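Local coordinates for MHP1 (Microbacterium liquefaciens, PDB 2JLN), which mediates the sodium-dependent binding and uptake of 5-aryl-substituted hydantoins across the membrane, at residues A83-G87 / N462-L466; L115-F120 / M350-A356; A128-I132 / Q303-L307; V384-R388 / P453-E457. All coordinates share one frame; numbering follows the deposited sequence.

Contact 1: A83-G87 / N462-L466; sequences AIRWG and NEDYL
R85 and E463 supply the charged part of this contact, a salt bridge between the end of helix 81-86 and the weakly bonded helix 462-466. NH2 of R85 gives its hydrogen to OE2 of E463 over 3.1 Å. The bond is somewhat bent (146° at the hydrogen), and the acceptor is met nearly end-on while sitting tilted out of the guanidinium plane; the two planes are turned 67° apart. Both chains bend at chi2, which brings their ends together although neither CB is aimed across the interface. The hydroxyl of Y22 hydrogen-bonds to R85 NH1 and to E463 OE1, so a third residue spans the ion pair.

The apolar and aromatic part centres on W86. Within its own helix, CD of R85 lies 3.5 Å above the middle of the indole. The opposite face receives the N462 amide, whose ND2 comes 4.2 Å from CH2 of the ring. L466 approaches the ring edge instead, with CD1 at 3.9 Å from W86 CE3; the same methyl is 4.1 Å from NH1 of R85, at the rim of the guanidinium.

Backbone bonds fix the amide of N462: OD1 accepts from L391 N, at the start of helix 391-394, and ND2 donates to I389 O, in the loop before it. G87, with positive phi, ends the helix just beyond W86.

The indole lies between arginine methylene and amide, the amide tilted 50° to the ring. Since both ends of the ion pair also hold Y22, the shared hydroxyl probably adds a second link between the two charged groups.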
loop_
_atom_site.group_PDB
_atom_site.type_symbol
_atom_site.label_atom_id
_atom_site.label_comp_id
_atom_site.label_asym_id
_atom_site.label_seq_id
_atom_site.Cartn_x
_atom_site.Cartn_y
_atom_site.Cartn_z
ATOM N N ALA A 83 -6.518 13.386 -2.976
ATOM C CA ALA A 83 -7.500 12.349 -3.250
ATOM C C ALA A 83 -8.719 12.510 -2.356
ATOM O O ALA A 83 -9.849 12.276 -2.783
ATOM C CB ALA A 83 -6.888 10.990 -3.065
ATOM N N ILE A 84 -8.492 12.898 -1.106
ATOM C CA ILE A 84 -9.577 13.159 -0.162
ATOM C C ILE A 84 -10.442 14.351 -0.630
ATOM O O ILE A 84 -11.679 14.268 -0.682
ATOM C CB ILE A 84 -9.004 13.397 1.254
ATOM C CG1 ILE A 84 -8.498 12.078 1.840
ATOM C CG2 ILE A 84 -10.029 14.014 2.170
ATOM C CD1 ILE A 84 -7.833 12.199 3.174
ATOM N N ARG A 85 -9.793 15.451 -1.002
ATOM C CA ARG A 85 -10.509 16.661 -1.373
ATOM C C ARG A 85 -11.284 16.506 -2.692
ATOM O O ARG A 85 -12.438 16.933 -2.771
ATOM C CB ARG A 85 -9.534 17.844 -1.440
ATOM C CG ARG A 85 -10.137 19.215 -1.197
ATOM C CD ARG A 85 -11.077 19.526 -2.306
ATOM N NE ARG A 85 -11.777 20.795 -2.154
ATOM C CZ ARG A 85 -12.992 21.024 -2.651
ATOM N NH1 ARG A 85 -13.640 20.055 -3.287
ATOM N NH2 ARG A 85 -13.568 22.213 -2.499
ATOM N N TRP A 86 -10.666 15.890 -3.708
ATOM C CA TRP A 86 -11.227 15.884 -5.065
ATOM C C TRP A 86 -11.760 14.547 -5.540
ATOM O O TRP A 86 -12.168 14.420 -6.695
ATOM C CB TRP A 86 -10.215 16.392 -6.097
ATOM C CG TRP A 86 -9.727 17.778 -5.841
ATOM C CD1 TRP A 86 -8.439 18.161 -5.529
ATOM C CD2 TRP A 86 -10.510 18.980 -5.844
ATOM N NE1 TRP A 86 -8.382 19.524 -5.341
ATOM C CE2 TRP A 86 -9.639 20.049 -5.532
ATOM C CE3 TRP A 86 -11.865 19.260 -6.073
ATOM C CZ2 TRP A 86 -10.084 21.376 -5.467
ATOM C CZ3 TRP A 86 -12.298 20.582 -6.003
ATOM C CH2 TRP A 86 -11.414 21.615 -5.708
ATOM N N GLY A 87 -11.737 13.553 -4.666
ATOM C CA GLY A 87 -12.236 12.231 -4.993
ATOM C C GLY A 87 -11.599 11.456 -6.144
ATOM O O GLY A 87 -12.234 10.553 -6.654
ATOM N N ASN A 462 -15.232 22.381 -11.534
ATOM C CA ASN A 462 -14.776 21.355 -10.582
ATOM C C ASN A 462 -15.896 20.841 -9.675
ATOM O O ASN A 462 -16.006 19.643 -9.399
ATOM C CB ASN A 462 -13.622 21.869 -9.706
ATOM C CG ASN A 462 -12.260 21.720 -10.358
ATOM O OD1 ASN A 462 -12.090 20.989 -11.336
ATOM N ND2 ASN A 462 -11.273 22.417 -9.811
ATOM N N GLU A 463 -16.721 21.762 -9.196
ATOM C CA GLU A 463 -17.707 21.413 -8.201
ATOM C C GLU A 463 -18.886 20.716 -8.863
ATOM O O GLU A 463 -19.657 20.009 -8.211
ATOM C CB GLU A 463 -18.121 22.657 -7.434
ATOM C CG GLU A 463 -17.017 23.211 -6.549
ATOM C CD GLU A 463 -16.822 22.388 -5.286
ATOM O OE1 GLU A 463 -17.765 21.668 -4.888
ATOM O OE2 GLU A 463 -15.726 22.458 -4.679
ATOM N N ASP A 464 -18.995 20.897 -10.175
ATOM C CA ASP A 464 -19.960 20.154 -10.976
ATOM C C ASP A 464 -19.730 18.653 -10.864
ATOM O O ASP A 464 -20.686 17.896 -10.787
ATOM C CB ASP A 464 -19.853 20.543 -12.449
ATOM C CG ASP A 464 -20.547 21.858 -12.779
ATOM O OD1 ASP A 464 -21.155 22.496 -11.886
ATOM O OD2 ASP A 464 -20.469 22.247 -13.967
ATOM N N TYR A 465 -18.467 18.225 -10.880
ATOM C CA TYR A 465 -18.117 16.799 -10.752
ATOM C C TYR A 465 -18.467 16.153 -9.407
ATOM O O TYR A 465 -18.700 14.942 -9.334
ATOM C CB TYR A 465 -16.629 16.593 -11.008
ATOM C CG TYR A 465 -16.246 16.764 -12.436
ATOM C CD1 TYR A 465 -15.977 18.011 -12.944
ATOM C CD2 TYR A 465 -16.176 15.672 -13.288
ATOM C CE1 TYR A 465 -15.635 18.168 -14.269
ATOM C CE2 TYR A 465 -15.836 15.813 -14.614
ATOM C CZ TYR A 465 -15.559 17.064 -15.103
ATOM O OH TYR A 465 -15.220 17.242 -16.424
ATOM N N LEU A 466 -18.496 16.961 -8.351
ATOM C CA LEU A 466 -18.704 16.458 -6.998
ATOM C C LEU A 466 -20.073 16.733 -6.371
ATOM O O LEU A 466 -20.650 15.836 -5.737
ATOM C CB LEU A 466 -17.630 17.016 -6.079
ATOM C CG LEU A 466 -16.299 16.650 -6.662
ATOM C CD1 LEU A 466 -15.194 17.302 -5.846
ATOM C CD2 LEU A 466 -16.244 15.130 -6.655
#

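Contact 2: L115-F120 / M350-A356; sequences LFWFGF and MMPWQFA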
loop_
_atom_site.group_PDB
_atom_site.type_symbol
_atom_site.label_atom_id
_atom_site.label_comp_id
_atom_site.label_asym_id
_atom_site.label_seq_id
_atom_site.Cartn_x
_atom_site.Cartn_y
_atom_site.Cartn_z
ATOM N N LEU A 115 0.865 -6.078 -9.180
ATOM C CA LEU A 115 0.426 -7.325 -9.802
ATOM C C LEU A 115 1.265 -8.526 -9.366
ATOM O O LEU A 115 0.732 -9.609 -9.140
ATOM C CB LEU A 115 0.511 -7.189 -11.311
ATOM C CG LEU A 115 -0.696 -6.544 -11.959
ATOM C CD1 LEU A 115 -0.695 -6.833 -13.468
ATOM C CD2 LEU A 115 -1.936 -7.086 -11.260
ATOM N N PHE A 116 2.582 -8.344 -9.281
ATOM C CA PHE A 116 3.461 -9.372 -8.748
ATOM C C PHE A 116 3.023 -9.788 -7.335
ATOM O O PHE A 116 2.640 -10.941 -7.105
ATOM C CB PHE A 116 4.908 -8.877 -8.726
ATOM C CG PHE A 116 5.905 -9.905 -8.226
ATOM C CD1 PHE A 116 6.284 -9.933 -6.884
ATOM C CD2 PHE A 116 6.470 -10.832 -9.102
ATOM C CE1 PHE A 116 7.201 -10.879 -6.419
ATOM C CE2 PHE A 116 7.386 -11.766 -8.655
ATOM C CZ PHE A 116 7.751 -11.794 -7.306
ATOM N N TRP A 117 3.074 -8.853 -6.392
ATOM C CA TRP A 117 2.733 -9.188 -5.027
ATOM C C TRP A 117 1.323 -9.740 -4.852
ATOM O O TRP A 117 1.102 -10.557 -3.966
ATOM C CB TRP A 117 2.979 -8.013 -4.100
ATOM C CG TRP A 117 4.421 -7.670 -3.984
ATOM C CD1 TRP A 117 5.008 -6.495 -4.334
ATOM C CD2 TRP A 117 5.467 -8.514 -3.497
ATOM N NE1 TRP A 117 6.356 -6.544 -4.085
ATOM C CE2 TRP A 117 6.668 -7.777 -3.578
ATOM C CE3 TRP A 117 5.511 -9.827 -3.011
ATOM C CZ2 TRP A 117 7.900 -8.305 -3.191
ATOM C CZ3 TRP A 117 6.733 -10.355 -2.631
ATOM C CH2 TRP A 117 7.912 -9.591 -2.725
ATOM N N PHE A 118 0.373 -9.322 -5.682
ATOM C CA PHE A 118 -0.947 -9.949 -5.641
ATOM C C PHE A 118 -0.909 -11.493 -5.797
ATOM O O PHE A 118 -1.615 -12.208 -5.087
ATOM C CB PHE A 118 -1.913 -9.363 -6.672
ATOM C CG PHE A 118 -3.187 -10.154 -6.781
ATOM C CD1 PHE A 118 -4.172 -10.045 -5.800
ATOM C CD2 PHE A 118 -3.374 -11.061 -7.808
ATOM C CE1 PHE A 118 -5.322 -10.792 -5.854
ATOM C CE2 PHE A 118 -4.531 -11.802 -7.881
ATOM C CZ PHE A 118 -5.504 -11.670 -6.898
ATOM N N GLY A 119 -0.106 -12.003 -6.733
ATOM C CA GLY A 119 0.048 -13.445 -6.919
ATOM C C GLY A 119 0.856 -14.158 -5.826
ATOM O O GLY A 119 0.620 -15.327 -5.503
ATOM N N PHE A 120 1.817 -13.455 -5.240
ATOM C CA PHE A 120 2.540 -14.024 -4.131
ATOM C C PHE A 120 1.598 -14.279 -2.961
ATOM O O PHE A 120 1.564 -15.375 -2.420
ATOM C CB PHE A 120 3.695 -13.121 -3.705
ATOM C CG PHE A 120 4.637 -13.775 -2.734
ATOM C CD1 PHE A 120 5.398 -14.865 -3.126
ATOM C CD2 PHE A 120 4.750 -13.304 -1.426
ATOM C CE1 PHE A 120 6.250 -15.479 -2.233
ATOM C CE2 PHE A 120 5.606 -13.916 -0.511
ATOM C CZ PHE A 120 6.360 -15.004 -0.917
ATOM N N MET A 350 2.003 -14.687 -13.932
ATOM C CA MET A 350 3.414 -14.365 -13.703
ATOM C C MET A 350 3.977 -15.426 -12.760
ATOM O O MET A 350 5.170 -15.453 -12.468
ATOM C CB MET A 350 3.596 -12.982 -13.058
ATOM C CG MET A 350 2.843 -11.816 -13.706
ATOM S SD MET A 350 3.313 -10.205 -12.997
ATOM C CE MET A 350 4.791 -9.872 -13.958
ATOM N N MET A 351 3.092 -16.293 -12.279
ATOM C CA MET A 351 3.451 -17.325 -11.314
ATOM C C MET A 351 4.607 -16.883 -10.436
ATOM O O MET A 351 5.638 -17.556 -10.395
ATOM C CB MET A 351 3.790 -18.624 -12.041
ATOM C CG MET A 351 2.645 -19.122 -12.929
ATOM S SD MET A 351 3.028 -20.639 -13.821
ATOM C CE MET A 351 3.325 -21.758 -12.447
ATOM N N PRO A 352 4.425 -15.747 -9.726
ATOM C CA PRO A 352 5.467 -14.998 -8.999
ATOM C C PRO A 352 6.020 -15.687 -7.752
ATOM O O PRO A 352 6.987 -15.200 -7.181
ATOM C CB PRO A 352 4.740 -13.707 -8.599
ATOM C CG PRO A 352 3.290 -14.101 -8.563
ATOM C CD PRO A 352 3.144 -15.013 -9.725
ATOM N N TRP A 353 5.402 -16.783 -7.329
ATOM C CA TRP A 353 5.830 -17.484 -6.119
ATOM C C TRP A 353 7.078 -18.298 -6.392
ATOM O O TRP A 353 7.576 -18.993 -5.505
ATOM C CB TRP A 353 4.718 -18.396 -5.576
ATOM C CG TRP A 353 3.992 -19.145 -6.637
ATOM C CD1 TRP A 353 4.229 -20.418 -7.045
ATOM C CD2 TRP A 353 2.916 -18.651 -7.448
ATOM N NE1 TRP A 353 3.361 -20.759 -8.066
ATOM C CE2 TRP A 353 2.544 -19.692 -8.329
ATOM C CE3 TRP A 353 2.239 -17.433 -7.518
ATOM C CZ2 TRP A 353 1.525 -19.553 -9.257
ATOM C CZ3 TRP A 353 1.233 -17.297 -8.434
ATOM C CH2 TRP A 353 0.879 -18.353 -9.297
ATOM N N GLN A 354 7.579 -18.201 -7.623
ATOM C CA GLN A 354 8.776 -18.935 -8.032
ATOM C C GLN A 354 9.955 -18.041 -8.460
ATOM O O GLN A 354 10.981 -18.530 -8.926
ATOM C CB GLN A 354 8.422 -19.964 -9.110
ATOM C CG GLN A 354 7.880 -21.259 -8.508
ATOM C CD GLN A 354 7.263 -22.196 -9.534
ATOM O OE1 GLN A 354 7.021 -21.812 -10.686
ATOM N NE2 GLN A 354 6.993 -23.434 -9.113
ATOM N N PHE A 355 9.811 -16.734 -8.271
ATOM C CA PHE A 355 10.833 -15.771 -8.672
ATOM C C PHE A 355 11.104 -14.778 -7.545
ATOM O O PHE A 355 11.975 -13.917 -7.667
ATOM C CB PHE A 355 10.392 -15.021 -9.938
ATOM C CG PHE A 355 10.018 -15.925 -11.063
ATOM C CD1 PHE A 355 8.746 -16.476 -11.131
ATOM C CD2 PHE A 355 10.941 -16.258 -12.038
ATOM C CE1 PHE A 355 8.392 -17.346 -12.166
ATOM C CE2 PHE A 355 10.600 -17.121 -13.078
ATOM C CZ PHE A 355 9.320 -17.665 -13.141
ATOM N N ALA A 356 10.340 -14.882 -6.457
ATOM C CA ALA A 356 10.519 -13.989 -5.314
ATOM C C ALA A 356 11.849 -14.305 -4.655
ATOM O O ALA A 356 12.570 -13.391 -4.245
ATOM C CB ALA A 356 9.374 -14.134 -4.316
#
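The ring of F116 takes P352 on one face and A356 at its edge. CB of the proline stands 3.6 Å from the ring centroid and 28° off the normal, a CH-pi contact displaced toward the rim, and the two side chains run past one another in opposite directions. At the rim, F116 CZ is 4.1 Å from CA of A356, while elsewhere on the edge lies the indole of W117, whose own face is covered by F116 CD1. F120 meets W353 by its edge, with CD1 4.0 Å from the CA, and its CE1 is 4.0 Å from CB of A356, the methyl that sits between both phenylalanines. The indole of W353 comes obliquely to the carbonyl of G119, CE3 lying 3.3 Å from the O, and stacks on W123.

With CG anti to the backbone N (chi1 -178°), the ring of F116 swings toward P352 although its CB is not aimed at it. One turn on, G119 presents bare backbone, and P352 CG packs 3.7 Å from its carbonyl carbon. M350 closes the other end, with SD 4.4 Å from L115 CB.

These pieces join helix 104-137 to the 3-10 turn between helices 336-349 and 356-368, toward the end of the ninth transmembrane span. In the LeuT-like fold of this family, both spans belong to the hash motif. The side chain of F120 is about 5 Å from that of Q121, a substrate-binding residue.

No hydrogen bond crosses the interface: cohesion rests on proline, aromatic and methyl surfaces, which suggests that apolar packing, more than polar pairing, sets how the turn sits on the helix.

Contact 3: A128-I132 / Q303-L307; sequences ALDEI and QVFVL
Q303 lies along I132 and against A128, its chain sliding past that of I132 in the opposite sense. I132 CG1 lies 3.4 Å from Q303 CB, and Q303 CG is as near the carbonyl O of A128. Bent at chi2 (73°), the glutamine then lays its amide beside the methylenes of E131, with CD 3.7 Å from CG. A second apolar patch forms where L129 and L307 cross at about a right angle, CD2 to CD2 at 3.6 Å. Between the two patches, CB of A128 points into the other helix and reaches V306 CG1 at 4.2 Å.

Farther out, the carboxylate of E131 turns away to a salt bridge with R134 on its own helix. F149 of helix 142-157 packs on both L129 and L307 and so covers that flank of the pair.

The small A128 sits where the backbones come nearest, although the axes of the two short segments remain 9.0 Å apart. They run nearly antiparallel, at 159°. Helix 104-137 carries the third transmembrane span and extends past it to this contact; helix 296-311 forms the first part of the eighth. Such antiparallel packing is part of the hash motif of LeuT-like transporters.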
loop_
_atom_site.group_PDB
_atom_site.type_symbol
_atom_site.label_atom_id
_atom_site.label_comp_id
_atom_site.label_asym_id
_atom_site.label_seq_id
_atom_site.Cartn_x
_atom_site.Cartn_y
_atom_site.Cartn_z
ATOM N N ALA A 128 -2.667 -22.027 2.873
ATOM C CA ALA A 128 -3.444 -22.115 4.097
ATOM C C ALA A 128 -4.702 -22.959 3.896
ATOM O O ALA A 128 -4.952 -23.891 4.646
ATOM C CB ALA A 128 -3.782 -20.721 4.642
ATOM N N LEU A 129 -5.495 -22.647 2.884
ATOM C CA LEU A 129 -6.747 -23.373 2.708
ATOM C C LEU A 129 -6.408 -24.821 2.443
ATOM O O LEU A 129 -7.122 -25.721 2.891
ATOM C CB LEU A 129 -7.601 -22.796 1.566
ATOM C CG LEU A 129 -8.145 -21.387 1.801
ATOM C CD1 LEU A 129 -8.146 -20.567 0.514
ATOM C CD2 LEU A 129 -9.514 -21.450 2.458
ATOM N N ASP A 130 -5.303 -25.038 1.729
ATOM C CA ASP A 130 -4.868 -26.387 1.387
ATOM C C ASP A 130 -4.400 -27.189 2.621
ATOM O O ASP A 130 -4.668 -28.394 2.746
ATOM C CB ASP A 130 -3.775 -26.355 0.325
ATOM C CG ASP A 130 -3.633 -27.685 -0.381
ATOM O OD1 ASP A 130 -4.682 -28.343 -0.597
ATOM O OD2 ASP A 130 -2.493 -28.075 -0.712
ATOM N N GLU A 131 -3.698 -26.520 3.530
ATOM C CA GLU A 131 -3.357 -27.136 4.803
ATOM C C GLU A 131 -4.617 -27.450 5.602
ATOM O O GLU A 131 -4.711 -28.508 6.207
ATOM C CB GLU A 131 -2.420 -26.255 5.630
ATOM C CG GLU A 131 -1.761 -27.013 6.783
ATOM C CD GLU A 131 -0.901 -28.222 6.324
ATOM O OE1 GLU A 131 -0.658 -28.404 5.092
ATOM O OE2 GLU A 131 -0.462 -28.990 7.222
ATOM N N ILE A 132 -5.584 -26.538 5.609
ATOM C CA ILE A 132 -6.835 -26.798 6.305
ATOM C C ILE A 132 -7.579 -28.011 5.742
ATOM O O ILE A 132 -8.085 -28.829 6.512
ATOM C CB ILE A 132 -7.766 -25.584 6.322
ATOM C CG1 ILE A 132 -7.065 -24.400 6.981
ATOM C CG2 ILE A 132 -9.048 -25.916 7.063
ATOM C CD1 ILE A 132 -7.953 -23.199 7.188
ATOM N N GLN A 303 -4.125 -21.874 10.891
ATOM C CA GLN A 303 -4.358 -21.708 9.462
ATOM C C GLN A 303 -5.534 -20.768 9.099
ATOM O O GLN A 303 -5.482 -20.068 8.087
ATOM C CB GLN A 303 -4.583 -23.071 8.840
ATOM C CG GLN A 303 -3.615 -23.377 7.739
ATOM C CD GLN A 303 -2.238 -23.673 8.277
ATOM O OE1 GLN A 303 -2.087 -24.266 9.362
ATOM N NE2 GLN A 303 -1.213 -23.265 7.525
ATOM N N VAL A 304 -6.599 -20.772 9.903
ATOM C CA VAL A 304 -7.675 -19.797 9.747
ATOM C C VAL A 304 -7.099 -18.383 9.950
ATOM O O VAL A 304 -7.493 -17.441 9.262
ATOM C CB VAL A 304 -8.891 -20.090 10.706
ATOM C CG1 VAL A 304 -9.807 -18.873 10.856
ATOM C CG2 VAL A 304 -9.682 -21.270 10.211
ATOM N N PHE A 305 -6.152 -18.241 10.876
ATOM C CA PHE A 305 -5.477 -16.960 11.091
ATOM C C PHE A 305 -4.744 -16.440 9.835
ATOM O O PHE A 305 -5.043 -15.353 9.340
ATOM C CB PHE A 305 -4.490 -17.058 12.243
ATOM C CG PHE A 305 -3.554 -15.894 12.323
ATOM C CD1 PHE A 305 -3.870 -14.783 13.092
ATOM C CD2 PHE A 305 -2.361 -15.894 11.621
ATOM C CE1 PHE A 305 -2.999 -13.702 13.168
ATOM C CE2 PHE A 305 -1.496 -14.818 11.690
ATOM C CZ PHE A 305 -1.815 -13.721 12.460
ATOM N N VAL A 306 -3.780 -17.208 9.336
ATOM C CA VAL A 306 -3.049 -16.840 8.128
ATOM C C VAL A 306 -3.969 -16.398 6.967
ATOM O O VAL A 306 -3.697 -15.405 6.267
ATOM C CB VAL A 306 -2.171 -18.011 7.666
ATOM C CG1 VAL A 306 -1.470 -17.681 6.356
ATOM C CG2 VAL A 306 -1.177 -18.384 8.751
ATOM N N LEU A 307 -5.054 -17.145 6.765
ATOM C CA LEU A 307 -6.044 -16.832 5.735
ATOM C C LEU A 307 -6.770 -15.524 6.031
ATOM O O LEU A 307 -6.918 -14.680 5.169
ATOM C CB LEU A 307 -7.072 -17.961 5.639
ATOM C CG LEU A 307 -8.145 -17.770 4.570
ATOM C CD1 LEU A 307 -7.524 -17.972 3.206
ATOM C CD2 LEU A 307 -9.269 -18.743 4.795
#

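Contact 4: V384-R388 / P453-E457; sequences VRRRR and PLFSE
R388 starts beside the ring of F455 and ends over it. CB lies just outside the rim, 3.6 Å from CE2, and CG follows at 3.7 Å from CD2. A bend at chi3 (82°) then folds the end of the chain back across the ring, with NE at 3.5 Å from CD2. CZ stands over the same face, and the guanidinium lies flat, its plane only 4° from that of the ring and the two centres 3.8 Å apart: a stacked cation-pi pair. NH2 reaches farthest inward, 3.3 Å from CG. NH1 carries a salt bridge to E459, a second partner that probably steadies the rotation of the group on the ring.

The backbone behind this arginine is a type I' beta turn from R385 to R388, directly after helix 371-384, the tenth transmembrane span; it packs against the loop between helix 429-448 and helix 462-466. The turn is closed by R388 N bonding to R385 O, and that same oxygen lies at the edge of the F455 ring, in its plane, 3.2 Å from CE2.

R385 reaches the other way with an extended chain. Its NH1 makes a weak hydrogen bond to the carbonyl O of L454 (3.3 Å, 130°), NE holds D380 in a salt bridge, and V384 CG1 packs on L454 CD1, 4.2 Å away.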
loop_
_atom_site.group_PDB
_atom_site.type_symbol
_atom_site.label_atom_id
_atom_site.label_comp_id
_atom_site.label_asym_id
_atom_site.label_seq_id
_atom_site.Cartn_x
_atom_site.Cartn_y
_atom_site.Cartn_z
ATOM N N VAL A 384 4.060 23.710 -6.763
ATOM C CA VAL A 384 3.859 24.271 -8.100
ATOM C C VAL A 384 2.428 24.823 -8.357
ATOM O O VAL A 384 2.267 26.003 -8.636
ATOM C CB VAL A 384 4.213 23.220 -9.173
ATOM C CG1 VAL A 384 3.853 23.707 -10.557
ATOM C CG2 VAL A 384 5.663 22.871 -9.093
ATOM N N ARG A 385 1.394 23.990 -8.263
ATOM C CA ARG A 385 0.037 24.425 -8.613
ATOM C C ARG A 385 -0.721 25.089 -7.464
ATOM O O ARG A 385 -1.725 25.757 -7.672
ATOM C CB ARG A 385 -0.768 23.258 -9.178
ATOM C CG ARG A 385 0.002 22.571 -10.227
ATOM C CD ARG A 385 -0.850 21.909 -11.223
ATOM N NE ARG A 385 -0.014 21.066 -12.060
ATOM C CZ ARG A 385 0.517 21.439 -13.215
ATOM N NH1 ARG A 385 0.274 22.640 -13.683
ATOM N NH2 ARG A 385 1.276 20.599 -13.905
ATOM N N ARG A 386 -0.229 24.909 -6.250
ATOM C CA ARG A 386 -0.869 25.510 -5.096
ATOM C C ARG A 386 -2.277 24.973 -4.925
ATOM O O ARG A 386 -3.218 25.720 -4.648
ATOM C CB ARG A 386 -0.840 27.033 -5.200
ATOM C CG ARG A 386 0.576 27.562 -5.069
ATOM C CD ARG A 386 0.644 29.067 -4.998
ATOM N NE ARG A 386 1.974 29.491 -4.551
ATOM C CZ ARG A 386 2.443 30.738 -4.643
ATOM N NH1 ARG A 386 1.691 31.702 -5.181
ATOM N NH2 ARG A 386 3.670 31.024 -4.207
ATOM N N ARG A 387 -2.404 23.659 -5.078
ATOM C CA ARG A 387 -3.671 22.974 -4.857
ATOM C C ARG A 387 -4.707 23.404 -5.872
ATOM O O ARG A 387 -5.868 23.140 -5.697
ATOM C CB ARG A 387 -4.200 23.259 -3.451
ATOM C CG ARG A 387 -3.500 22.517 -2.342
ATOM C CD ARG A 387 -3.700 23.260 -1.032
ATOM N NE ARG A 387 -3.520 22.394 0.137
ATOM C CZ ARG A 387 -3.811 22.740 1.396
ATOM N NH1 ARG A 387 -4.304 23.956 1.671
ATOM N NH2 ARG A 387 -3.609 21.863 2.383
ATOM N N ARG A 388 -4.299 24.065 -6.940
ATOM C CA ARG A 388 -5.278 24.590 -7.877
ATOM C C ARG A 388 -5.321 23.742 -9.164
ATOM O O ARG A 388 -4.519 23.922 -10.077
ATOM C CB ARG A 388 -4.986 26.071 -8.152
ATOM C CG ARG A 388 -6.066 26.811 -8.919
ATOM C CD ARG A 388 -6.119 28.282 -8.538
ATOM N NE ARG A 388 -5.126 29.100 -9.239
ATOM C CZ ARG A 388 -5.317 29.656 -10.442
ATOM N NH1 ARG A 388 -6.466 29.472 -11.100
ATOM N NH2 ARG A 388 -4.359 30.399 -11.000
ATOM N N PRO A 453 0.414 26.238 -20.233
ATOM C CA PRO A 453 -0.167 26.969 -19.104
ATOM C C PRO A 453 -0.349 26.039 -17.902
ATOM O O PRO A 453 -0.586 24.842 -18.107
ATOM C CB PRO A 453 -1.533 27.404 -19.645
ATOM C CG PRO A 453 -1.717 26.682 -20.985
ATOM C CD PRO A 453 -0.636 25.642 -21.067
ATOM N N LEU A 454 -0.248 26.573 -16.683
ATOM C CA LEU A 454 -0.354 25.771 -15.464
ATOM C C LEU A 454 -1.762 25.767 -14.888
ATOM O O LEU A 454 -2.060 24.959 -13.993
ATOM C CB LEU A 454 0.578 26.293 -14.373
ATOM C CG LEU A 454 2.090 26.252 -14.564
ATOM C CD1 LEU A 454 2.783 26.715 -13.289
ATOM C CD2 LEU A 454 2.557 24.868 -15.005
ATOM N N PHE A 455 -2.624 26.675 -15.350
ATOM C CA PHE A 455 -4.005 26.710 -14.835
ATOM C C PHE A 455 -4.988 26.793 -15.981
ATOM O O PHE A 455 -4.578 26.996 -17.117
ATOM C CB PHE A 455 -4.203 27.835 -13.816
ATOM C CG PHE A 455 -3.202 27.804 -12.694
ATOM C CD1 PHE A 455 -2.014 28.512 -12.788
ATOM C CD2 PHE A 455 -3.425 27.036 -11.565
ATOM C CE1 PHE A 455 -1.076 28.472 -11.778
ATOM C CE2 PHE A 455 -2.485 26.994 -10.539
ATOM C CZ PHE A 455 -1.310 27.718 -10.644
ATOM N N SER A 456 -6.273 26.589 -15.713
ATOM C CA SER A 456 -7.241 26.626 -16.809
ATOM C C SER A 456 -8.602 27.200 -16.422
ATOM O O SER A 456 -9.024 27.138 -15.262
ATOM C CB SER A 456 -7.384 25.251 -17.487
ATOM O OG SER A 456 -8.589 24.591 -17.149
ATOM N N GLU A 457 -9.282 27.774 -17.406
ATOM C CA GLU A 457 -10.585 28.359 -17.153
ATOM C C GLU A 457 -11.619 27.299 -16.758
ATOM O O GLU A 457 -12.514 27.566 -15.944
ATOM C CB GLU A 457 -11.068 29.131 -18.378
ATOM C CG GLU A 457 -10.115 30.213 -18.824
ATOM C CD GLU A 457 -10.814 31.327 -19.598
ATOM O OE1 GLU A 457 -11.504 31.031 -20.609
ATOM O OE2 GLU A 457 -10.666 32.503 -19.190
#

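The four contacts fall into two groups on opposite sides of the chain's centre. Contacts 1 and 4 have centres 15 Å apart and nearest atoms about 4 Å apart; N462 of contact 1 bonds to I389, the residue after R388 of contact 4, so the C-terminal tail meets neighbouring loops. Contacts 2 and 3 share helix 104-137, with centres 19 Å apart, and lie nearer the transport sites: the side chain of F120 in contact 2 is about 13 Å from the bound sodium ion, that of V306 in contact 3 about 9 Å. Contacts 3 and 4, the extremes, lie 51 Å apart between centres. Contact 1 closes a loop of chain that contains the other three.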